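Long-range contacts in putative Fe-S biosynthesis protein (Lactobacillus salivarius, PDB 2P2E), which is of unknown function but, as a putative iron-sulphur cluster assembly protein, may take part in the biosynthesis of Fe-S clusters: residues V25-F30 with R50-S55; D59-Y64 with K74-G79; D86-I91 with T103-G108. One frame throughout, in Å; residues are numbered along the deposited sequence.

All three contacts belong to one mixed beta-sheet whose first and last strands also pair. Contact 1 joins two of its strands, 24-30 and 49-55; contact 2 lays the loop residues 59-64 against strand 75-77, the other neighbour of strand 24-30. Contacts 1 and 2 therefore meet directly, with centres about 8 Å apart: Tyr-64 OH is 2.6 Å from Asp-29 OD1, a probable hydrogen bond, and Leu-27 CD2 packs 3.3 Å from Tyr-76 CB. Contact 3 lies on a hairpin farther round the sheet, its centre about 18 Å from that of contact 1 and 19 Å from that of contact 2, which it touches through Phe-75 CZ and Ile-91 CD1, 3.8 Å apart.

Contact 1. Residues V25-F30 with R50-S55; sequences VLLLDF and RILVVS
Asp-29 and Arg-50 end a ladder of five antiparallel pairs that runs back to Val-25 and Val-54, and their side chains lie side by side, pointing the same way. The arginine chain is extended from CG to NE and presents the side of its guanidinium: NE donates to Asp-29 OD2 at 2.8 Å and NH2 donates to that same oxygen at 3.1 Å. Both bonds lie close to the guanidinium plane, while the carboxylate is turned 43° against it, with its anti lone pair meeting NE. Leu-52 shares this face of the sheet. Its CD2 comes 3.4 Å from Asp-29 CB, and its CG stands over one face of the guanidinium, toward the rim. Farther along, Leu-27 reaches past its direct partner Leu-52 and crosses Val-54 at about a right angle, Leu-27 CD1 to Val-54 CG1 4.0 Å.

Leu-26, Leu-28, Ile-51 and Val-53 point to the other face. Leu-28 CG lies anti to its backbone N (chi1 177°), which brings CD1 within 3.6 Å of Ile-51 CD1; Leu-26 CD2 touches both Ile-51 CG2 and Val-53 CB. At the positions other than the ion pair, branched aliphatic residues suit the buried sheet, and helix 9-19 packs against Leu-26 and Val-53 through Thr-19 and Tyr-18.

Asp-29 OD1 bonds to Tyr-64 and Arg-50 NH1 to Val-42 O. Both buried charged groups thus have further partners beyond their own pair, and the two N-H donors of the cationic guanidinium at OD2 are likely to favour the ionised carboxylate.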
# COMPACT_ATOMS: atom_id res chain seq x y z
N VAL A 25 -0.68 -9.86 -4.46
CA VAL A 25 -1.35 -9.28 -3.31
C VAL A 25 -0.75 -7.90 -3.03
O VAL A 25 0.45 -7.69 -3.16
CB VAL A 25 -1.16 -10.17 -2.05
CG1 VAL A 25 -1.72 -9.48 -0.81
CG2 VAL A 25 -1.85 -11.50 -2.25
N LEU A 26 -1.59 -6.94 -2.66
CA LEU A 26 -1.14 -5.59 -2.38
C LEU A 26 -1.05 -5.30 -0.89
O LEU A 26 -1.91 -5.71 -0.11
CB LEU A 26 -2.09 -4.57 -3.01
CG LEU A 26 -2.04 -4.51 -4.53
CD1 LEU A 26 -3.04 -3.52 -5.03
CD2 LEU A 26 -0.65 -4.10 -4.96
N LEU A 27 0.00 -4.59 -0.51
CA LEU A 27 0.20 -4.24 0.87
C LEU A 27 0.43 -2.75 1.05
O LEU A 27 1.17 -2.13 0.30
CB LEU A 27 1.40 -4.98 1.44
CG LEU A 27 1.49 -6.49 1.25
CD1 LEU A 27 2.79 -6.95 1.88
CD2 LEU A 27 0.30 -7.20 1.86
N LEU A 28 -0.23 -2.18 2.05
CA LEU A 28 -0.03 -0.79 2.38
C LEU A 28 0.91 -0.94 3.57
O LEU A 28 0.48 -1.15 4.70
CB LEU A 28 -1.33 -0.13 2.81
CG LEU A 28 -1.18 1.33 3.23
CD1 LEU A 28 -0.47 2.15 2.16
CD2 LEU A 28 -2.55 1.88 3.49
N ASP A 29 2.20 -0.85 3.29
CA ASP A 29 3.21 -1.03 4.31
C ASP A 29 3.63 0.22 5.05
O ASP A 29 3.70 1.30 4.49
CB ASP A 29 4.44 -1.69 3.67
CG ASP A 29 5.60 -1.84 4.63
OD1 ASP A 29 5.40 -2.40 5.72
OD2 ASP A 29 6.72 -1.39 4.28
N PHE A 30 3.88 0.05 6.34
CA PHE A 30 4.38 1.13 7.17
C PHE A 30 5.84 0.72 7.33
O PHE A 30 6.16 -0.23 8.05
CB PHE A 30 3.67 1.19 8.52
CG PHE A 30 3.91 2.45 9.26
CD1 PHE A 30 3.56 3.68 8.70
CD2 PHE A 30 4.55 2.44 10.49
CE1 PHE A 30 3.84 4.88 9.34
CE2 PHE A 30 4.83 3.63 11.15
CZ PHE A 30 4.47 4.85 10.57
N ARG A 50 4.02 3.12 2.00
CA ARG A 50 4.44 2.75 0.67
C ARG A 50 3.67 1.50 0.26
O ARG A 50 3.19 0.76 1.11
CB ARG A 50 5.94 2.47 0.64
CG ARG A 50 6.33 1.32 1.51
CD ARG A 50 7.76 0.91 1.30
NE ARG A 50 8.13 -0.13 2.24
CZ ARG A 50 9.26 -0.83 2.18
NH1 ARG A 50 10.13 -0.60 1.20
NH2 ARG A 50 9.51 -1.77 3.08
N ILE A 51 3.54 1.27 -1.04
CA ILE A 51 2.83 0.10 -1.53
C ILE A 51 3.78 -1.02 -1.90
O ILE A 51 4.72 -0.82 -2.66
CB ILE A 51 2.00 0.39 -2.78
CG1 ILE A 51 1.08 1.57 -2.51
CG2 ILE A 51 1.18 -0.82 -3.16
CD1 ILE A 51 0.28 1.42 -1.28
N LEU A 52 3.53 -2.20 -1.36
CA LEU A 52 4.35 -3.36 -1.65
C LEU A 52 3.50 -4.38 -2.37
O LEU A 52 2.32 -4.54 -2.05
CB LEU A 52 4.86 -4.00 -0.36
CG LEU A 52 6.06 -3.44 0.39
CD1 LEU A 52 6.01 -1.92 0.42
CD2 LEU A 52 6.06 -4.02 1.80
N VAL A 53 4.08 -5.05 -3.35
CA VAL A 53 3.37 -6.09 -4.05
C VAL A 53 4.19 -7.36 -3.89
O VAL A 53 5.39 -7.40 -4.17
CB VAL A 53 3.15 -5.74 -5.54
CG1 VAL A 53 4.39 -5.17 -6.11
CG2 VAL A 53 2.72 -6.99 -6.32
N VAL A 54 3.52 -8.38 -3.38
CA VAL A 54 4.11 -9.68 -3.12
C VAL A 54 3.28 -10.73 -3.82
O VAL A 54 2.29 -10.40 -4.47
CB VAL A 54 4.07 -9.99 -1.62
CG1 VAL A 54 4.88 -8.98 -0.86
CG2 VAL A 54 2.64 -9.99 -1.15
N SER A 55 3.69 -11.98 -3.66
CA SER A 55 2.97 -13.12 -4.24
C SER A 55 2.26 -13.83 -3.10
O SER A 55 2.64 -13.71 -1.94
CB SER A 55 3.94 -14.08 -4.92
OG SER A 55 4.69 -13.44 -5.93

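Contact 2. Residues D59-Y64 with K74-G79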
# COMPACT_ATOMS: atom_id res chain seq x y z
N ASP A 59 5.35 -14.94 2.99
CA ASP A 59 4.69 -14.79 4.28
C ASP A 59 4.40 -13.35 4.69
O ASP A 59 5.18 -12.72 5.40
CB ASP A 59 5.51 -15.48 5.37
CG ASP A 59 4.88 -15.34 6.74
OD1 ASP A 59 3.65 -15.56 6.86
OD2 ASP A 59 5.63 -15.01 7.69
N TYR A 60 3.26 -12.85 4.24
CA TYR A 60 2.84 -11.50 4.51
C TYR A 60 1.64 -11.55 5.44
O TYR A 60 1.25 -10.56 6.03
CB TYR A 60 2.42 -10.83 3.21
CG TYR A 60 1.21 -11.48 2.58
CD1 TYR A 60 -0.07 -11.07 2.92
CD2 TYR A 60 1.34 -12.52 1.67
CE1 TYR A 60 -1.20 -11.68 2.37
CE2 TYR A 60 0.22 -13.15 1.11
CZ TYR A 60 -1.05 -12.72 1.47
OH TYR A 60 -2.18 -13.34 0.94
N LYS A 61 1.04 -12.73 5.54
CA LYS A 61 -0.14 -12.89 6.38
C LYS A 61 0.07 -12.57 7.86
O LYS A 61 -0.60 -11.69 8.41
CB LYS A 61 -0.67 -14.32 6.26
CG LYS A 61 -1.16 -14.68 4.87
CD LYS A 61 -2.36 -13.82 4.46
CE LYS A 61 -3.57 -13.99 5.39
NZ LYS A 61 -4.75 -13.12 5.01
N LYS A 62 0.98 -13.27 8.51
CA LYS A 62 1.23 -13.07 9.93
C LYS A 62 1.36 -11.60 10.31
O LYS A 62 0.78 -11.16 11.31
CB LYS A 62 2.47 -13.83 10.36
CG LYS A 62 2.81 -13.71 11.84
CD LYS A 62 3.82 -14.79 12.27
CE LYS A 62 4.40 -14.54 13.67
NZ LYS A 62 5.32 -13.36 13.70
N ASP A 63 2.10 -10.84 9.50
CA ASP A 63 2.31 -9.42 9.77
C ASP A 63 1.21 -8.52 9.22
O ASP A 63 0.59 -7.77 9.96
CB ASP A 63 3.67 -9.00 9.20
CG ASP A 63 4.82 -9.82 9.77
OD1 ASP A 63 4.92 -9.89 11.01
OD2 ASP A 63 5.61 -10.40 8.98
N TYR A 64 0.97 -8.58 7.92
CA TYR A 64 -0.08 -7.77 7.29
C TYR A 64 -1.36 -8.53 7.56
O TYR A 64 -1.93 -9.15 6.68
CB TYR A 64 0.21 -7.67 5.81
CG TYR A 64 1.52 -6.98 5.59
CD1 TYR A 64 1.59 -5.60 5.54
CD2 TYR A 64 2.71 -7.71 5.59
CE1 TYR A 64 2.81 -4.94 5.49
CE2 TYR A 64 3.94 -7.05 5.54
CZ TYR A 64 3.98 -5.67 5.50
OH TYR A 64 5.16 -4.98 5.47
N LYS A 74 -8.21 -5.98 -2.56
CA LYS A 74 -7.81 -5.81 -1.18
C LYS A 74 -6.41 -5.26 -0.99
O LYS A 74 -5.55 -5.39 -1.84
CB LYS A 74 -7.91 -7.15 -0.45
CG LYS A 74 -9.30 -7.50 -0.01
CD LYS A 74 -9.34 -8.88 0.62
CE LYS A 74 -10.71 -9.19 1.19
NZ LYS A 74 -11.78 -9.07 0.15
N PHE A 75 -6.21 -4.64 0.17
CA PHE A 75 -4.94 -4.07 0.60
C PHE A 75 -4.70 -4.63 1.98
O PHE A 75 -5.53 -4.45 2.87
CB PHE A 75 -5.05 -2.56 0.73
CG PHE A 75 -4.78 -1.81 -0.53
CD1 PHE A 75 -3.47 -1.63 -0.97
CD2 PHE A 75 -5.82 -1.24 -1.25
CE1 PHE A 75 -3.21 -0.88 -2.12
CE2 PHE A 75 -5.56 -0.48 -2.40
CZ PHE A 75 -4.26 -0.30 -2.83
N TYR A 76 -3.58 -5.31 2.18
CA TYR A 76 -3.29 -5.85 3.50
C TYR A 76 -2.36 -4.90 4.22
O TYR A 76 -1.58 -4.21 3.58
CB TYR A 76 -2.66 -7.23 3.36
CG TYR A 76 -3.67 -8.25 2.93
CD1 TYR A 76 -4.43 -8.95 3.86
CD2 TYR A 76 -3.93 -8.46 1.58
CE1 TYR A 76 -5.42 -9.83 3.46
CE2 TYR A 76 -4.92 -9.35 1.16
CZ TYR A 76 -5.66 -10.02 2.11
OH TYR A 76 -6.63 -10.91 1.70
N TYR A 77 -2.45 -4.85 5.54
CA TYR A 77 -1.59 -3.97 6.31
C TYR A 77 -1.37 -4.48 7.72
O TYR A 77 -2.16 -5.27 8.24
CB TYR A 77 -2.19 -2.56 6.36
CG TYR A 77 -3.45 -2.45 7.16
CD1 TYR A 77 -3.44 -1.91 8.45
CD2 TYR A 77 -4.66 -2.89 6.64
CE1 TYR A 77 -4.62 -1.80 9.19
CE2 TYR A 77 -5.84 -2.79 7.37
CZ TYR A 77 -5.81 -2.24 8.64
OH TYR A 77 -6.97 -2.14 9.34
N LYS A 78 -0.29 -4.02 8.33
CA LYS A 78 0.04 -4.43 9.68
C LYS A 78 -0.97 -3.77 10.60
O LYS A 78 -1.14 -2.55 10.58
CB LYS A 78 1.46 -4.00 10.02
CG LYS A 78 2.49 -4.70 9.15
CD LYS A 78 3.91 -4.28 9.46
CE LYS A 78 4.21 -2.89 8.95
NZ LYS A 78 5.68 -2.64 8.93
N GLY A 79 -1.66 -4.59 11.39
CA GLY A 79 -2.66 -4.07 12.30
C GLY A 79 -2.31 -2.75 12.95
O GLY A 79 -2.97 -1.75 12.71
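Tyr-64 packs against Tyr-76 where the loop between strands 49-55 and 66-70 folds back on strand 75-77 of the beta-barrel, just before the chain enters the antiparallel hairpin formed by strands 66-70 and 75-77. A turn with helical backbone angles at 61-63 directs the loop, closed by the bond from Tyr-64 N to Tyr-60 O.

From its root outward, Tyr-64 runs along the other segment. CB rests 3.8 Å from Tyr-76 CB. CG stands anti to the carbonyl carbon (chi1 -62°), which lays the ring beside residues 77 and 78: CD1 comes 3.7 Å from Tyr-77 CA, which sits at the ring edge, and CE1 meets Lys-78 CG. Lys-78 CG lies over one face, 4.0 Å from the centroid of the Tyr-64 ring and 23° off its normal, a CH-pi contact. The two side chains continue side by side to the tip, where Tyr-64 OH bonds to Asp-29. A tyrosine suits the site because its flat ring accepts the lysine's methylenes while its hydroxyl still finds an acceptor. The lysine chain, bent at chi3, carries NZ onward to a salt bridge with Asp-32 and hydrogen bonds with the carbonyls of Phe-30 and Val-34.

The backbones also meet beside this pair: Lys-78 CA offers a CA-H...O contact to Asp-63 O, 3.4 Å.

On the other flank Tyr-60 turns its edge to the face of Tyr-76, an edge-to-face pair with planes at 62°; Val-25 packs against both rings. Tyr-60 CE1 stands over the centre of the Tyr-76 ring, 4.2 Å above its plane.

Contact 3. Residues D86-I91 with T103-G108; sequences DDNMKI and TGDNSG
Asp-86 grips the turn at 105-107 through one oxygen. Asp-86 OD2 accepts from Asn-106 N at 3.0 Å and from Ser-107 OG at 2.9 Å, the two donors approaching from opposite faces of the carboxylate plane; Ser-107 N adds a weak bond. With an alanine here, the Asn-106 amide and the Ser-107 hydroxyl would probably lose their common acceptor, leaving the turn freer to shift.

Next to it, Asn-88 ND2 donates to Asp-105 OD2 at 2.7 Å, with amide and carboxylate planes 61° apart, and Asp-105 N returns a bond to Asn-88 O. The strands of the hairpin, 88-93 and 100-104, then pair through Lys-90 and Thr-103, whose backbones exchange two hydrogen bonds. Lys-90 CB touches Thr-103 OG1 at 3.7 Å, while the rest of the extended lysine leads away.

Gly-104 faces Met-89, a selenomethionine, with the alpha carbons only 4.1 Å apart. A side chain at Gly-104 would run into Asp-86 OD2, so glycine suits the place.

Short polar side chains and main-chain amides thus do most of the joining here, and the amide and hydroxyl donors at OD2 probably stabilise the negative charge of Asp-86.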
# COMPACT_ATOMS: atom_id res chain seq x y z
N ASP A 86 -6.43 6.61 8.20
CA ASP A 86 -7.72 7.29 8.26
C ASP A 86 -8.77 6.24 7.87
O ASP A 86 -8.46 5.28 7.16
CB ASP A 86 -7.73 8.40 7.23
CG ASP A 86 -8.46 9.61 7.68
OD1 ASP A 86 -9.68 9.49 7.91
OD2 ASP A 86 -7.81 10.68 7.81
N ASP A 87 -10.01 6.41 8.32
CA ASP A 87 -11.06 5.45 8.00
C ASP A 87 -11.42 5.44 6.52
O ASP A 87 -11.74 4.40 5.95
CB ASP A 87 -12.30 5.73 8.84
CG ASP A 87 -12.08 5.44 10.31
OD1 ASP A 87 -11.83 4.26 10.66
OD2 ASP A 87 -12.15 6.38 11.12
N ASN A 88 -11.36 6.61 5.91
CA ASN A 88 -11.68 6.71 4.50
C ASN A 88 -10.53 7.40 3.82
O ASN A 88 -10.38 8.62 3.95
CB ASN A 88 -12.96 7.52 4.32
CG ASN A 88 -13.62 7.26 2.99
OD1 ASN A 88 -13.92 6.11 2.65
ND2 ASN A 88 -13.85 8.32 2.22
N MSE A 89 -9.73 6.64 3.10
CA MSE A 89 -8.58 7.23 2.44
C MSE A 89 -8.69 7.20 0.94
O MSE A 89 -9.59 6.60 0.38
CB MSE A 89 -7.33 6.51 2.86
CG MSE A 89 -7.09 6.58 4.33
SE MSE A 89 -5.62 5.43 4.80
CE MSE A 89 -6.58 3.75 4.89
N LYS A 90 -7.72 7.84 0.30
CA LYS A 90 -7.73 7.91 -1.15
C LYS A 90 -6.33 7.83 -1.74
O LYS A 90 -5.38 8.38 -1.20
CB LYS A 90 -8.39 9.21 -1.57
CG LYS A 90 -8.57 9.42 -3.06
CD LYS A 90 -9.36 10.70 -3.28
CE LYS A 90 -9.77 10.89 -4.73
NZ LYS A 90 -10.62 12.12 -4.92
N ILE A 91 -6.24 7.13 -2.86
CA ILE A 91 -5.00 6.99 -3.59
C ILE A 91 -5.26 7.63 -4.94
O ILE A 91 -6.16 7.22 -5.67
CB ILE A 91 -4.64 5.52 -3.78
CG1 ILE A 91 -4.35 4.90 -2.41
CG2 ILE A 91 -3.45 5.39 -4.73
CD1 ILE A 91 -4.03 3.43 -2.46
N THR A 103 -4.12 10.18 0.61
CA THR A 103 -4.75 11.17 1.48
C THR A 103 -5.90 10.57 2.28
O THR A 103 -6.47 9.56 1.90
CB THR A 103 -5.29 12.38 0.67
OG1 THR A 103 -6.24 11.93 -0.30
CG2 THR A 103 -4.14 13.11 -0.02
N GLY A 104 -6.22 11.20 3.41
CA GLY A 104 -7.31 10.72 4.25
C GLY A 104 -8.36 11.80 4.47
O GLY A 104 -8.03 12.99 4.48
N ASP A 105 -9.61 11.40 4.66
CA ASP A 105 -10.69 12.36 4.87
C ASP A 105 -10.55 13.27 6.09
O ASP A 105 -11.11 14.37 6.11
CB ASP A 105 -12.03 11.65 5.02
CG ASP A 105 -12.55 11.12 3.72
OD1 ASP A 105 -11.89 11.33 2.68
OD2 ASP A 105 -13.63 10.49 3.76
N ASN A 106 -9.82 12.81 7.09
CA ASN A 106 -9.67 13.57 8.32
C ASN A 106 -8.24 14.03 8.59
O ASN A 106 -8.04 14.92 9.40
CB ASN A 106 -10.19 12.71 9.47
CG ASN A 106 -11.57 12.14 9.18
OD1 ASN A 106 -11.87 10.97 9.48
ND2 ASN A 106 -12.44 12.97 8.60
N SER A 107 -7.27 13.45 7.90
CA SER A 107 -5.87 13.80 8.11
C SER A 107 -5.27 14.59 6.96
O SER A 107 -4.23 15.24 7.11
CB SER A 107 -5.05 12.52 8.31
OG SER A 107 -5.55 11.73 9.38
N GLY A 108 -5.93 14.56 5.81
CA GLY A 108 -5.42 15.26 4.66
C GLY A 108 -4.33 14.38 4.06
O GLY A 108 -4.46 13.16 4.07
O HOH W 1 -5.09 10.65 -2.93